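Local atomic coordinates of tartronic semialdehyde reductase (Salmonella typhimurium, PDB entry 1YB4), a protein that catalyses the reversible reduction of tartronate semialdehyde (2-hydroxy-3-oxopropanoate) to (R)-glycerate, with NADH or NADPH as the hydride donor. Residues Gln71-Leu76 against Ala107-Glu112. Numbering follows the deposited sequence.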
loop_
_atom_site.group_PDB
_atom_site.type_symbol
_atom_site.label_atom_id
_atom_site.label_comp_id
_atom_site.label_asym_id
_atom_site.label_seq_id
_atom_site.Cartn_x
_atom_site.Cartn_y
_atom_site.Cartn_z
ATOM N N GLN A 71 14.462 -11.645 25.449
ATOM C CA GLN A 71 15.378 -12.686 25.926
ATOM C C GLN A 71 16.803 -12.152 26.062
ATOM O O GLN A 71 17.611 -12.701 26.820
ATOM C CB GLN A 71 15.409 -13.868 24.979
ATOM C CG GLN A 71 14.223 -14.781 25.072
ATOM C CD GLN A 71 14.380 -15.961 24.147
ATOM O OE1 GLN A 71 15.289 -16.781 24.314
ATOM N NE2 GLN A 71 13.512 -16.046 23.145
ATOM N N VAL A 72 17.122 -11.102 25.312
ATOM C CA VAL A 72 18.441 -10.496 25.416
ATOM C C VAL A 72 18.433 -9.625 26.674
ATOM O O VAL A 72 19.467 -9.438 27.317
ATOM C CB VAL A 72 18.781 -9.610 24.193
ATOM C CG1 VAL A 72 19.806 -8.543 24.573
ATOM C CG2 VAL A 72 19.352 -10.458 23.095
ATOM N N GLU A 73 17.263 -9.107 27.036
ATOM C CA GLU A 73 17.162 -8.253 28.213
ATOM C C GLU A 73 17.272 -9.070 29.497
ATOM O O GLU A 73 17.870 -8.625 30.477
ATOM C CB GLU A 73 15.842 -7.487 28.215
ATOM C CG GLU A 73 15.778 -6.422 29.293
ATOM C CD GLU A 73 14.418 -5.756 29.392
ATOM O OE1 GLU A 73 13.904 -5.279 28.350
ATOM O OE2 GLU A 73 13.870 -5.707 30.518
ATOM N N ASP A 74 16.698 -10.269 29.479
ATOM C CA ASP A 74 16.732 -11.138 30.641
ATOM C C ASP A 74 18.141 -11.686 30.834
ATOM O O ASP A 74 18.614 -11.822 31.959
ATOM C CB ASP A 74 15.733 -12.283 30.463
ATOM C CG ASP A 74 15.468 -13.032 31.757
ATOM O OD1 ASP A 74 14.813 -14.092 31.696
ATOM O OD2 ASP A 74 15.909 -12.562 32.829
ATOM N N VAL A 75 18.816 -12.012 29.737
ATOM C CA VAL A 75 20.175 -12.518 29.845
ATOM C C VAL A 75 21.011 -11.431 30.492
ATOM O O VAL A 75 21.876 -11.700 31.320
ATOM C CB VAL A 75 20.781 -12.850 28.470
ATOM C CG1 VAL A 75 22.294 -12.976 28.583
ATOM C CG2 VAL A 75 20.194 -14.147 27.954
ATOM N N LEU A 76 20.740 -10.193 30.109
ATOM C CA LEU A 76 21.472 -9.069 30.655
ATOM C C LEU A 76 21.083 -8.749 32.089
ATOM O O LEU A 76 21.924 -8.778 32.987
ATOM C CB LEU A 76 21.270 -7.836 29.773
ATOM C CG LEU A 76 22.397 -7.419 28.815
ATOM C CD1 LEU A 76 23.403 -8.537 28.630
ATOM C CD2 LEU A 76 21.788 -7.007 27.477
ATOM N N ALA A 107 22.687 -1.071 26.413
ATOM C CA ALA A 107 24.072 -0.632 26.344
ATOM C C ALA A 107 24.444 0.301 27.482
ATOM O O ALA A 107 25.321 -0.021 28.281
ATOM C CB ALA A 107 24.343 0.052 25.000
ATOM N N GLN A 108 23.787 1.454 27.572
ATOM C CA GLN A 108 24.133 2.391 28.636
ATOM C C GLN A 108 23.907 1.807 30.026
ATOM O O GLN A 108 24.528 2.253 30.987
ATOM C CB GLN A 108 23.383 3.716 28.480
ATOM C CG GLN A 108 21.900 3.661 28.729
ATOM C CD GLN A 108 21.249 5.017 28.512
ATOM O OE1 GLN A 108 21.680 6.022 29.087
ATOM N NE2 GLN A 108 20.204 5.056 27.681
ATOM N N ARG A 109 23.028 0.813 30.139
ATOM C CA ARG A 109 22.800 0.186 31.434
ATOM C C ARG A 109 24.072 -0.564 31.775
ATOM O O ARG A 109 24.655 -0.365 32.833
ATOM C CB ARG A 109 21.637 -0.801 31.391
ATOM C CG ARG A 109 20.279 -0.190 31.644
ATOM C CD ARG A 109 19.396 -1.192 32.372
ATOM N NE ARG A 109 18.112 -1.413 31.710
ATOM C CZ ARG A 109 17.270 -2.382 32.048
ATOM N NH1 ARG A 109 17.584 -3.214 33.035
ATOM N NH2 ARG A 109 16.120 -2.523 31.402
ATOM N N VAL A 110 24.497 -1.433 30.865
ATOM C CA VAL A 110 25.717 -2.200 31.055
ATOM C C VAL A 110 26.894 -1.229 31.212
ATOM O O VAL A 110 27.780 -1.449 32.037
ATOM C CB VAL A 110 25.955 -3.160 29.849
ATOM C CG1 VAL A 110 27.387 -3.649 29.820
ATOM C CG2 VAL A 110 25.028 -4.351 29.947
ATOM N N ASN A 111 26.886 -0.143 30.439
ATOM C CA ASN A 111 27.962 0.852 30.504
ATOM C C ASN A 111 28.107 1.492 31.885
ATOM O O ASN A 111 29.222 1.816 32.304
ATOM C CB ASN A 111 27.762 1.963 29.465
ATOM C CG ASN A 111 28.219 1.558 28.065
ATOM O OD1 ASN A 111 28.066 2.321 27.109
ATOM N ND2 ASN A 111 28.782 0.359 27.939
ATOM N N GLU A 112 26.988 1.681 32.582
ATOM C CA GLU A 112 27.030 2.282 33.907
ATOM C C GLU A 112 27.322 1.232 34.972
ATOM O O GLU A 112 27.357 1.537 36.159
ATOM C CB GLU A 112 25.722 3.036 34.207
ATOM C CG GLU A 112 24.447 2.208 34.160
ATOM C CD GLU A 112 23.197 3.076 34.085
ATOM O OE1 GLU A 112 23.123 3.937 33.184
ATOM O OE2 GLU A 112 22.283 2.901 34.919
#
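Val110 meets Leu76 where helices 100-111 and 69-77 face each other, with CG2 of Val110 4.2 Å from CG of Leu76. Both CB atoms point toward the opposite helix, and the two side chains lie at about a right angle. In Val110, CG1 stands anti to the backbone N (chi1 163°), which leaves CG2 beside that N as the branch that does the touching. The backbones stay well apart, the CA atoms of Leu76 and Val110 being 8.1 Å from each other. The two segments bury just 101 Å² between them. Helix 69-77 follows strand 61-64 and helix 100-111 follows strand 90-94 of the Rossmann-type NAD-binding domain, and the two pack side by side on its sheet; Ile92 on strand 90-94 touches both Leu76 and Val110, and Phe106 also packs against Leu76. A second link, polar this time, spans the partly exposed side of the helix pair, where Glu73 reaches out with an extended chain. Arg109 comes from the other helix on a chain bent at chi2 and chi3. Its NH2 ends 4.0 Å from OE2 of Glu73, a long salt bridge with no hydrogen bond in it, probably little more than an attraction of charges. The carboxylate and guanidinium planes are turned 63° apart. Arg109 also makes a cation-pi contact with Phe77, while Glu73 leans on Phe106 and Glu102.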